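Local coordinates for lipid-transfer protein (Thermomonospora curvata, PDB 6OK1) that is of unknown function but belongs to the lipid-transfer proteins of the thiolase superfamily, at residues A[179-182]-A[186-189]; A[28-33]-A[62-67]; A[143-148]-A[152-157]; A[238-243]-A[353-358]. One frame throughout, in Å; residues are numbered along the deposited sequence.

Contact 1 (A[179-182]-A[186-189])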
loop_
_atom_site.group_PDB
_atom_site.type_symbol
_atom_site.label_atom_id
_atom_site.label_comp_id
_atom_site.label_asym_id
_atom_site.label_seq_id
_atom_site.Cartn_x
_atom_site.Cartn_y
_atom_site.Cartn_z
ATOM N N LYS A 179 2.540 31.728 14.130
ATOM C CA LYS A 179 3.466 32.840 13.917
ATOM C C LYS A 179 4.231 32.652 12.611
ATOM O O LYS A 179 4.370 33.581 11.796
ATOM C CB LYS A 179 4.428 32.939 15.097
ATOM C CG LYS A 179 5.491 34.039 14.979
ATOM C CD LYS A 179 6.265 34.141 16.307
ATOM C CE LYS A 179 7.302 35.224 16.279
ATOM N NZ LYS A 179 7.997 35.306 17.588
ATOM N N HIS A 180 4.718 31.438 12.384
ATOM C CA HIS A 180 5.473 31.165 11.173
ATOM C C HIS A 180 4.562 31.113 9.959
ATOM O O HIS A 180 4.948 31.554 8.872
ATOM C CB HIS A 180 6.242 29.854 11.328
ATOM C CG HIS A 180 7.277 29.897 12.411
ATOM N ND1 HIS A 180 7.836 28.761 12.960
ATOM C CD2 HIS A 180 7.861 30.946 13.042
ATOM C CE1 HIS A 180 8.706 29.108 13.896
ATOM N NE2 HIS A 180 8.750 30.430 13.957
ATOM N N ALA A 181 3.351 30.564 10.115
ATOM C CA ALA A 181 2.425 30.549 8.993
ATOM C C ALA A 181 2.069 31.965 8.558
ATOM O O ALA A 181 1.837 32.219 7.370
ATOM C CB ALA A 181 1.149 29.784 9.344
ATOM N N ALA A 182 2.012 32.894 9.505
ATOM C CA ALA A 182 1.543 34.242 9.199
ATOM C C ALA A 182 2.444 34.974 8.204
ATOM O O ALA A 182 1.972 35.885 7.526
ATOM C CB ALA A 182 1.420 35.041 10.487
ATOM N N LYS A 186 2.161 30.942 1.188
ATOM C CA LYS A 186 1.531 29.691 0.766
ATOM C C LYS A 186 0.629 29.099 1.837
ATOM O O LYS A 186 -0.140 28.177 1.541
ATOM C CB LYS A 186 2.602 28.666 0.401
ATOM C CG LYS A 186 3.547 29.095 -0.705
ATOM C CD LYS A 186 2.818 29.246 -2.020
ATOM C CE LYS A 186 3.791 29.630 -3.146
ATOM N NZ LYS A 186 3.089 29.857 -4.444
ATOM N N ALA A 187 0.716 29.605 3.058
ATOM C CA ALA A 187 -0.004 29.053 4.194
ATOM C C ALA A 187 -1.450 29.520 4.219
ATOM O O ALA A 187 -1.772 30.656 3.846
ATOM C CB ALA A 187 0.693 29.457 5.498
ATOM N N TRP A 188 -2.338 28.635 4.682
ATOM C CA TRP A 188 -3.738 29.019 4.743
ATOM C C TRP A 188 -3.934 30.180 5.690
ATOM O O TRP A 188 -4.809 31.023 5.466
ATOM C CB TRP A 188 -4.627 27.856 5.182
ATOM C CG TRP A 188 -6.069 28.235 5.078
ATOM C CD1 TRP A 188 -6.933 28.472 6.100
ATOM C CD2 TRP A 188 -6.803 28.463 3.864
ATOM N NE1 TRP A 188 -8.164 28.830 5.605
ATOM C CE2 TRP A 188 -8.108 28.830 4.235
ATOM C CE3 TRP A 188 -6.478 28.396 2.499
ATOM C CZ2 TRP A 188 -9.099 29.123 3.297
ATOM C CZ3 TRP A 188 -7.469 28.689 1.560
ATOM C CH2 TRP A 188 -8.764 29.063 1.972
ATOM N N PHE A 189 -3.129 30.252 6.747
ATOM C CA PHE A 189 -3.265 31.309 7.738
ATOM C C PHE A 189 -2.207 32.394 7.571
ATOM O O PHE A 189 -1.799 33.040 8.545
ATOM C CB PHE A 189 -3.256 30.708 9.136
ATOM C CG PHE A 189 -4.477 29.866 9.416
ATOM C CD1 PHE A 189 -5.729 30.461 9.615
ATOM C CD2 PHE A 189 -4.385 28.486 9.445
ATOM C CE1 PHE A 189 -6.859 29.696 9.852
ATOM C CE2 PHE A 189 -5.525 27.710 9.682
ATOM C CZ PHE A 189 -6.749 28.310 9.896
#
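The phenyl ring of F189 receives the indole of W188 on one face: W188 CD1 stands 3.8 Å above the F189 ring plane, over its centre. Seen from the other ring, F189 CE2 lies in the indole plane at its edge, so the two neighbours meet edge to face with their planes almost perpendicular. Positive charges join both rings as cation-pi partners, R178 at F189 and K20 at W188. F189 has CG beside its own backbone N (chi1 -67°), which carries the phenyl away from helix 167-182 and leaves its backbone to face the helix. There F189 O comes to 3.6 Å from A182 CA. The methyl groups supply the remaining contact. Both A181 and A187 point toward the opposite segment, and A181 CB packs on A187 CB at 3.9 Å. The A187 methyl also approaches the helix backbone, with A187 CB 3.5 Å from A181 O. This is a helix-to-loop reversal within the N-terminal thiolase region: after 167-182 the chain turns back, and residues 186-189 fold against the helix they have just left. A backbone hydrogen bond joins A182 and Q191 further along the loop, another joins W188 and E342 of a distant part of the chain, and N184 binds K186 N through its side chain. Between the two segments themselves the chemistry is purely van der Waals. Two small methyls let the backbones come close, A181 CA lying 5.6 Å from A187 CA. The polar anchoring of this turn therefore comes from neighbouring residues.

Contact 2 (A[28-33]-A[62-67]); sequences QLACEA and IHVARN
C31 of helix 26-40 reaches across to N67 and V64 of helix 61-68 in a helix-helix packing of the N-terminal thiolase region. The segment axes approach to 9.8 Å and cross at -59°. The C31 side chain leaves its helix obliquely; CB merely carries the sulfur, which lies beside the backbone N and anti to the carbonyl carbon (chi1 -69°). From there the tip does the touching: C31 SG rests 3.6 Å from N67 CB and, more loosely, 4.4 Å from V64 CA. A second, apolar meeting lies alongside, where A30 CB faces V64 CG2 at 4.2 Å. Beneath this pair runs strand 104-112, with A30 on A110 and V64 on Y108, so the two helices share a strand of the central sheet as their floor. L27, one turn before C31, touches H63, V64 and N67 as well and extends the interface. Further along helix 61-68, R66 forms a salt bridge with D252 of the second subunit, and its NH2 bonds to the backbone of a chain of another protein; the buried packing thus lies right behind subunit interfaces. A bound sodium ion is about 10 Å from the V64 side chain. On the other helix, Q28 NE2 donates to E32 OE2 nearly along the carboxylate C-O axis, and R24 pairs with OE1 of the same glutamate. N67, whose CB receives the sulfur, turns its amide back on its own helix: N67 ND2 gives H63 O a 2.9 Å bond, while N67 N reaches that oxygen from the opposite face of the carbonyl plane.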
loop_
_atom_site.group_PDB
_atom_site.type_symbol
_atom_site.label_atom_id
_atom_site.label_comp_id
_atom_site.label_asym_id
_atom_site.label_seq_id
_atom_site.Cartn_x
_atom_site.Cartn_y
_atom_site.Cartn_z
ATOM N N GLN A 28 -5.510 15.048 -11.070
ATOM C CA GLN A 28 -4.936 16.252 -11.650
ATOM C C GLN A 28 -3.986 16.916 -10.664
ATOM O O GLN A 28 -2.909 17.377 -11.045
ATOM C CB GLN A 28 -6.035 17.234 -12.104
ATOM C CG GLN A 28 -5.462 18.545 -12.614
ATOM C CD GLN A 28 -6.399 19.317 -13.541
ATOM O OE1 GLN A 28 -7.445 18.839 -13.947
ATOM N NE2 GLN A 28 -6.001 20.523 -13.875
ATOM N N LEU A 29 -4.352 16.958 -9.385
ATOM C CA LEU A 29 -3.447 17.560 -8.414
ATOM C C LEU A 29 -2.123 16.801 -8.352
ATOM O O LEU A 29 -1.058 17.411 -8.240
ATOM C CB LEU A 29 -4.101 17.580 -7.037
ATOM C CG LEU A 29 -5.396 18.397 -6.888
ATOM C CD1 LEU A 29 -5.983 18.189 -5.513
ATOM C CD2 LEU A 29 -5.094 19.891 -7.117
ATOM N N ALA A 30 -2.188 15.467 -8.331
ATOM C CA ALA A 30 -0.974 14.662 -8.301
ATOM C C ALA A 30 -0.120 14.949 -9.512
ATOM O O ALA A 30 1.086 15.157 -9.391
ATOM C CB ALA A 30 -1.315 13.182 -8.231
ATOM N N CYS A 31 -0.739 14.987 -10.691
ATOM C CA CYS A 31 0.031 15.243 -11.902
ATOM C C CYS A 31 0.652 16.633 -11.879
ATOM O O CYS A 31 1.814 16.804 -12.269
ATOM C CB CYS A 31 -0.858 15.072 -13.126
ATOM S SG CYS A 31 -1.332 13.375 -13.402
ATOM N N GLU A 32 -0.089 17.638 -11.419
ATOM C CA GLU A 32 0.482 18.981 -11.352
ATOM C C GLU A 32 1.698 19.020 -10.430
ATOM O O GLU A 32 2.741 19.574 -10.789
ATOM C CB GLU A 32 -0.556 20.004 -10.895
ATOM C CG GLU A 32 -1.606 20.310 -11.934
ATOM C CD GLU A 32 -2.647 21.300 -11.449
ATOM O OE1 GLU A 32 -2.351 22.080 -10.511
ATOM O OE2 GLU A 32 -3.760 21.298 -12.017
ATOM N N ALA A 33 1.569 18.467 -9.226
ATOM C CA ALA A 33 2.670 18.514 -8.265
ATOM C C ALA A 33 3.879 17.741 -8.782
ATOM O O ALA A 33 5.025 18.195 -8.662
ATOM C CB ALA A 33 2.187 17.948 -6.916
ATOM N N ILE A 62 0.528 4.083 -12.021
ATOM C CA ILE A 62 0.345 3.945 -13.467
ATOM C C ILE A 62 -0.495 5.082 -14.030
ATOM O O ILE A 62 -0.297 5.492 -15.179
ATOM C CB ILE A 62 -0.271 2.590 -13.832
ATOM C CG1 ILE A 62 -1.612 2.365 -13.126
ATOM C CG2 ILE A 62 0.742 1.471 -13.533
ATOM C CD1 ILE A 62 -2.355 1.118 -13.652
ATOM N N HIS A 63 -1.448 5.592 -13.258
ATOM C CA HIS A 63 -2.265 6.696 -13.751
ATOM C C HIS A 63 -1.467 7.984 -13.788
ATOM O O HIS A 63 -1.542 8.744 -14.762
ATOM C CB HIS A 63 -3.512 6.842 -12.884
ATOM C CG HIS A 63 -4.469 5.708 -13.059
ATOM N ND1 HIS A 63 -4.935 5.335 -14.303
ATOM C CD2 HIS A 63 -4.996 4.829 -12.178
ATOM C CE1 HIS A 63 -5.732 4.288 -14.174
ATOM N NE2 HIS A 63 -5.793 3.965 -12.892
ATOM N N VAL A 64 -0.647 8.224 -12.768
ATOM C CA VAL A 64 0.270 9.361 -12.817
ATOM C C VAL A 64 1.221 9.221 -14.005
ATOM O O VAL A 64 1.478 10.187 -14.744
ATOM C CB VAL A 64 1.026 9.491 -11.475
ATOM C CG1 VAL A 64 2.122 10.551 -11.549
ATOM C CG2 VAL A 64 0.031 9.848 -10.369
ATOM N N ALA A 65 1.763 8.026 -14.209
ATOM C CA ALA A 65 2.793 7.882 -15.227
ATOM C C ALA A 65 2.226 8.084 -16.631
ATOM O O ALA A 65 2.868 8.721 -17.464
ATOM C CB ALA A 65 3.472 6.528 -15.109
ATOM N N ARG A 66 1.048 7.529 -16.934
ATOM C CA ARG A 66 0.547 7.662 -18.300
ATOM C C ARG A 66 0.003 9.056 -18.570
ATOM O O ARG A 66 -0.031 9.488 -19.731
ATOM C CB ARG A 66 -0.511 6.602 -18.611
ATOM C CG ARG A 66 -1.863 6.770 -17.947
ATOM C CD ARG A 66 -2.861 5.688 -18.427
ATOM N NE ARG A 66 -3.200 5.868 -19.842
ATOM C CZ ARG A 66 -4.224 6.613 -20.279
ATOM N NH1 ARG A 66 -5.030 7.218 -19.414
ATOM N NH2 ARG A 66 -4.465 6.730 -21.583
ATOM N N ASN A 67 -0.369 9.793 -17.530
ATOM C CA ASN A 67 -0.823 11.168 -17.730
ATOM C C ASN A 67 0.344 12.119 -17.928
ATOM O O ASN A 67 0.248 13.054 -18.725
ATOM C CB ASN A 67 -1.669 11.619 -16.532
ATOM C CG ASN A 67 -3.143 11.297 -16.707
ATOM O OD1 ASN A 67 -3.886 12.104 -17.241
ATOM N ND2 ASN A 67 -3.565 10.118 -16.267
#

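Contact 3 (A[143-148]-A[152-157]); sequences FGLNTP and VAMFAR
V152 N donates to P148 O at 3.0 Å, close to straight at 158°, and this i-to-i+4 bond is part of the first turn of helix 148-163. The helix start is a capping box: T147 OG1 caps a backbone N of the first turn, and Q150 OE1 accepts from T147 N in return and also from N146 N. L145 O takes the indole N-H of W151. The incoming loop is therefore tied to the helix by several polar links. The CG2 branch of V152, beside the backbone N, also packs against the proline carbonyl, V152 CG2 lying 3.4 Å from P148 O. Both M154 O and G144 O bond to side chains of a chain of another protein, so this buried corner of the thiolase-like N-terminal region faces a subunit interface. Two residues further along the helix, M154 meets the leucine of the loop. L145 and M154 both start with CG anti to the backbone N (chi1 -164° and -166°). Both leave the backbone toward the other segment, and the terminal methyls meet: L145 CD1 lies 4.3 Å from M154 CE.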
loop_
_atom_site.group_PDB
_atom_site.type_symbol
_atom_site.label_atom_id
_atom_site.label_comp_id
_atom_site.label_asym_id
_atom_site.label_seq_id
_atom_site.Cartn_x
_atom_site.Cartn_y
_atom_site.Cartn_z
ATOM N N PHE A 143 -18.028 2.873 21.426
ATOM C CA PHE A 143 -17.913 3.727 22.580
ATOM C C PHE A 143 -17.877 5.194 22.199
ATOM O O PHE A 143 -17.719 6.045 23.073
ATOM C CB PHE A 143 -16.663 3.309 23.378
ATOM C CG PHE A 143 -16.635 1.830 23.655
ATOM C CD1 PHE A 143 -17.481 1.275 24.609
ATOM C CD2 PHE A 143 -15.841 0.980 22.895
ATOM C CE1 PHE A 143 -17.471 -0.098 24.858
ATOM C CE2 PHE A 143 -15.881 -0.396 23.106
ATOM C CZ PHE A 143 -16.702 -0.918 24.092
ATOM N N GLY A 144 -17.996 5.511 20.912
ATOM C CA GLY A 144 -17.949 6.891 20.492
ATOM C C GLY A 144 -16.566 7.480 20.428
ATOM O O GLY A 144 -16.437 8.704 20.380
ATOM N N LEU A 145 -15.518 6.653 20.415
ATOM C CA LEU A 145 -14.156 7.155 20.297
ATOM C C LEU A 145 -13.813 7.066 18.814
ATOM O O LEU A 145 -13.189 6.112 18.335
ATOM C CB LEU A 145 -13.184 6.350 21.167
ATOM C CG LEU A 145 -11.844 7.062 21.383
ATOM C CD1 LEU A 145 -11.961 8.233 22.345
ATOM C CD2 LEU A 145 -10.700 6.118 21.871
ATOM N N ASN A 146 -14.322 8.042 18.064
ATOM C CA ASN A 146 -14.408 7.904 16.607
ATOM C C ASN A 146 -13.598 8.922 15.816
ATOM O O ASN A 146 -13.558 8.813 14.584
ATOM C CB ASN A 146 -15.882 7.928 16.157
ATOM C CG ASN A 146 -16.557 9.259 16.336
ATOM O OD1 ASN A 146 -16.311 9.965 17.293
ATOM N ND2 ASN A 146 -17.461 9.592 15.405
ATOM N N THR A 147 -12.873 9.829 16.459
ATOM C CA THR A 147 -12.094 10.778 15.682
ATOM C C THR A 147 -10.615 10.780 16.046
ATOM O O THR A 147 -10.238 10.469 17.186
ATOM C CB THR A 147 -12.606 12.204 15.882
ATOM O OG1 THR A 147 -12.303 12.641 17.209
ATOM C CG2 THR A 147 -14.117 12.274 15.657
ATOM N N PRO A 148 -9.774 11.210 15.111
ATOM C CA PRO A 148 -8.345 11.359 15.423
ATOM C C PRO A 148 -8.083 12.307 16.557
ATOM O O PRO A 148 -7.186 12.044 17.355
ATOM C CB PRO A 148 -7.742 11.869 14.112
ATOM C CG PRO A 148 -8.663 11.318 13.041
ATOM C CD PRO A 148 -10.042 11.351 13.654
ATOM N N VAL A 152 -5.951 11.193 19.905
ATOM C CA VAL A 152 -4.792 11.929 20.392
ATOM C C VAL A 152 -5.049 12.427 21.803
ATOM O O VAL A 152 -4.149 12.430 22.655
ATOM C CB VAL A 152 -4.449 13.094 19.437
ATOM C CG1 VAL A 152 -3.393 14.032 20.056
ATOM C CG2 VAL A 152 -3.940 12.558 18.080
ATOM N N ALA A 153 -6.279 12.858 22.070
ATOM C CA ALA A 153 -6.609 13.418 23.377
ATOM C C ALA A 153 -6.379 12.415 24.485
ATOM O O ALA A 153 -5.979 12.797 25.593
ATOM C CB ALA A 153 -8.044 13.892 23.380
ATOM N N MET A 154 -6.578 11.122 24.205
ATOM C CA MET A 154 -6.363 10.105 25.223
ATOM C C MET A 154 -4.910 10.065 25.681
ATOM O O MET A 154 -4.627 9.919 26.887
ATOM C CB MET A 154 -6.807 8.740 24.690
ATOM C CG MET A 154 -6.944 7.684 25.778
ATOM S SD MET A 154 -8.328 7.941 26.880
ATOM C CE MET A 154 -9.662 7.333 25.847
ATOM N N PHE A 155 -3.969 10.240 24.749
ATOM C CA PHE A 155 -2.560 10.354 25.108
ATOM C C PHE A 155 -2.275 11.665 25.831
ATOM O O PHE A 155 -1.548 11.699 26.832
ATOM C CB PHE A 155 -1.675 10.299 23.861
ATOM C CG PHE A 155 -1.707 8.989 23.133
ATOM C CD1 PHE A 155 -1.275 7.812 23.760
ATOM C CD2 PHE A 155 -2.107 8.925 21.808
ATOM C CE1 PHE A 155 -1.285 6.613 23.085
ATOM C CE2 PHE A 155 -2.089 7.715 21.114
ATOM C CZ PHE A 155 -1.674 6.565 21.762
ATOM N N ALA A 156 -2.779 12.768 25.287
ATOM C CA ALA A 156 -2.452 14.081 25.841
ATOM C C ALA A 156 -2.869 14.189 27.308
ATOM O O ALA A 156 -2.129 14.737 28.139
ATOM C CB ALA A 156 -3.137 15.155 24.996
ATOM N N ARG A 157 -4.039 13.657 27.653
ATOM C CA ARG A 157 -4.508 13.758 29.034
ATOM C C ARG A 157 -3.563 13.043 29.977
ATOM O O ARG A 157 -3.322 13.508 31.094
ATOM C CB ARG A 157 -5.913 13.173 29.180
ATOM C CG ARG A 157 -6.493 13.267 30.600
ATOM C CD ARG A 157 -6.750 14.740 31.022
ATOM N NE ARG A 157 -7.176 14.884 32.421
ATOM C CZ ARG A 157 -6.365 14.876 33.482
ATOM N NH1 ARG A 157 -5.045 14.720 33.346
ATOM N NH2 ARG A 157 -6.883 15.019 34.706
#

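Contact 4 (A[238-243]-A[353-358])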
loop_
_atom_site.group_PDB
_atom_site.type_symbol
_atom_site.label_atom_id
_atom_site.label_comp_id
_atom_site.label_asym_id
_atom_site.label_seq_id
_atom_site.Cartn_x
_atom_site.Cartn_y
_atom_site.Cartn_z
ATOM N N PRO A 238 20.904 23.569 -4.691
ATOM C CA PRO A 238 21.704 22.877 -3.684
ATOM C C PRO A 238 21.023 21.576 -3.313
ATOM O O PRO A 238 19.815 21.581 -3.018
ATOM C CB PRO A 238 21.719 23.858 -2.500
ATOM C CG PRO A 238 21.360 25.198 -3.088
ATOM C CD PRO A 238 20.457 24.897 -4.242
ATOM N N PRO A 239 21.719 20.436 -3.385
ATOM C CA PRO A 239 21.080 19.164 -3.025
ATOM C C PRO A 239 20.760 19.114 -1.545
ATOM O O PRO A 239 21.531 19.593 -0.707
ATOM C CB PRO A 239 22.127 18.113 -3.402
ATOM C CG PRO A 239 23.052 18.814 -4.366
ATOM C CD PRO A 239 23.066 20.244 -3.961
ATOM N N ALA A 240 19.607 18.516 -1.222
ATOM C CA ALA A 240 19.216 18.272 0.157
ATOM C C ALA A 240 19.516 16.795 0.389
ATOM O O ALA A 240 18.737 15.930 0.009
ATOM C CB ALA A 240 17.747 18.615 0.389
ATOM N N LEU A 241 20.687 16.501 0.943
ATOM C CA LEU A 241 21.108 15.118 1.031
ATOM C C LEU A 241 20.284 14.402 2.083
ATOM O O LEU A 241 19.976 14.960 3.140
ATOM C CB LEU A 241 22.589 15.026 1.405
ATOM C CG LEU A 241 23.584 15.021 0.237
ATOM C CD1 LEU A 241 23.510 16.310 -0.555
ATOM C CD2 LEU A 241 24.981 14.810 0.794
ATOM N N ILE A 242 19.978 13.145 1.803
ATOM C CA ILE A 242 19.229 12.306 2.722
ATOM C C ILE A 242 20.271 11.584 3.577
ATOM O O ILE A 242 20.727 10.482 3.260
ATOM C CB ILE A 242 18.292 11.359 1.975
ATOM C CG1 ILE A 242 17.284 12.190 1.168
ATOM C CG2 ILE A 242 17.558 10.487 2.935
ATOM C CD1 ILE A 242 16.627 11.421 0.017
ATOM N N TRP A 243 20.630 12.222 4.692
ATOM C CA TRP A 243 21.603 11.668 5.630
ATOM C C TRP A 243 20.997 10.663 6.593
ATOM O O TRP A 243 21.702 9.759 7.065
ATOM C CB TRP A 243 22.257 12.777 6.438
ATOM C CG TRP A 243 23.349 13.423 5.665
ATOM C CD1 TRP A 243 23.402 14.707 5.251
ATOM C CD2 TRP A 243 24.538 12.783 5.165
ATOM N NE1 TRP A 243 24.576 14.941 4.549
ATOM C CE2 TRP A 243 25.284 13.770 4.479
ATOM C CE3 TRP A 243 25.050 11.489 5.248
ATOM C CZ2 TRP A 243 26.497 13.494 3.872
ATOM C CZ3 TRP A 243 26.275 11.219 4.646
ATOM C CH2 TRP A 243 26.975 12.216 3.961
ATOM N N GLU A 353 9.412 21.897 3.110
ATOM C CA GLU A 353 9.975 23.007 3.875
ATOM C C GLU A 353 11.383 22.680 4.350
ATOM O O GLU A 353 12.266 23.538 4.314
ATOM C CB GLU A 353 9.081 23.360 5.068
ATOM C CG GLU A 353 9.681 24.386 6.044
ATOM C CD GLU A 353 9.817 25.795 5.455
ATOM O OE1 GLU A 353 9.323 26.069 4.341
ATOM O OE2 GLU A 353 10.430 26.632 6.135
ATOM N N ALA A 354 11.616 21.437 4.781
ATOM C CA ALA A 354 12.959 21.029 5.188
ATOM C C ALA A 354 13.946 21.198 4.044
ATOM O O ALA A 354 15.093 21.612 4.245
ATOM C CB ALA A 354 12.920 19.575 5.661
ATOM N N VAL A 355 13.513 20.868 2.833
ATOM C CA VAL A 355 14.358 21.056 1.661
ATOM C C VAL A 355 14.687 22.537 1.481
ATOM O O VAL A 355 15.843 22.917 1.242
ATOM C CB VAL A 355 13.668 20.471 0.415
ATOM C CG1 VAL A 355 14.423 20.880 -0.868
ATOM C CG2 VAL A 355 13.564 18.923 0.509
ATOM N N ARG A 356 13.682 23.404 1.613
ATOM C CA ARG A 356 13.950 24.838 1.494
ATOM C C ARG A 356 14.944 25.306 2.540
ATOM O O ARG A 356 15.829 26.122 2.244
ATOM C CB ARG A 356 12.655 25.633 1.608
ATOM C CG ARG A 356 11.700 25.426 0.472
ATOM C CD ARG A 356 10.495 26.365 0.647
ATOM N NE ARG A 356 9.358 25.886 -0.089
ATOM C CZ ARG A 356 8.297 25.278 0.430
ATOM N NH1 ARG A 356 8.130 25.116 1.747
ATOM N NH2 ARG A 356 7.373 24.884 -0.409
ATOM N N LEU A 357 14.809 24.816 3.775
ATOM C CA LEU A 357 15.735 25.224 4.825
ATOM C C LEU A 357 17.167 24.854 4.448
ATOM O O LEU A 357 18.088 25.674 4.600
ATOM C CB LEU A 357 15.323 24.586 6.155
ATOM C CG LEU A 357 14.058 25.141 6.820
ATOM C CD1 LEU A 357 13.555 24.185 7.926
ATOM C CD2 LEU A 357 14.310 26.498 7.396
ATOM N N VAL A 358 17.368 23.641 3.905
ATOM C CA VAL A 358 18.710 23.238 3.478
ATOM C C VAL A 358 19.189 24.117 2.326
ATOM O O VAL A 358 20.358 24.527 2.283
ATOM C CB VAL A 358 18.731 21.745 3.101
ATOM C CG1 VAL A 358 20.079 21.368 2.469
ATOM C CG2 VAL A 358 18.471 20.894 4.334
#
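Helix-on-sheet packing joins the start of strand 240-248 to helix 348-359, where A240 offers its methyl to two valines one helical turn apart. The A240 side chain points toward the helix, and its CB lies 4.2 Å from V355 CG2 and equally 4.2 Å from V358 CG1. V358 carries more of the contact. Its CG1 is anti to the backbone N (chi1 172°), an orientation that lays this branch alongside the strand backbone, 4.0 Å from A240 CA and 3.9 Å from P239 O. V355 uses its other branch, CG2, which stands beside the backbone N. In the mixed central sheet of this thiolase-like fold, 240-248 runs between strands 8-15 and 382-388. The helix lies over these three strands and the next one, 371-375: V355 also rests on I10, I13 and L387, while V358 touches L387 and, on 371-375, V372. Backbone bonds between A240 and I10 and between L241 and G388 bind the strand to residues at its two sides. The small A240 side chain lets the backbones come close, A240 CA being 5.8 Å from V355 CA. On the helix, R356 turns away from the strand; R356 NH1 makes a 3.0 Å salt bridge using the anti lone pair of E353 OE1, which lies close to the guanidinium plane. E353 OE2 accepts from T335 OG1 and S362 OG, so both oxygens of this buried carboxylate have partners.

Along the chain the contacts come in series: contact 2 closes first, then contact 3, contact 1 and finally contact 4. The first three lie in the N-terminal thiolase region; contact 4 brings in helix 348-359 of the C-terminal one. Contacts 1 and 4 have centres 21 Å apart, their nearest atoms about 6 Å from each other. Contacts 3 and 4 are on opposite sides of the chain's centre, 35 Å between centres. Helices 148-163 and 167-182, carrying contacts 3 and 1, are consecutive. Contacts 2 and 4 thus hold helices of the two thiolase regions on one common sheet, while contact 3 places a loop and helix start at an interface with another chain.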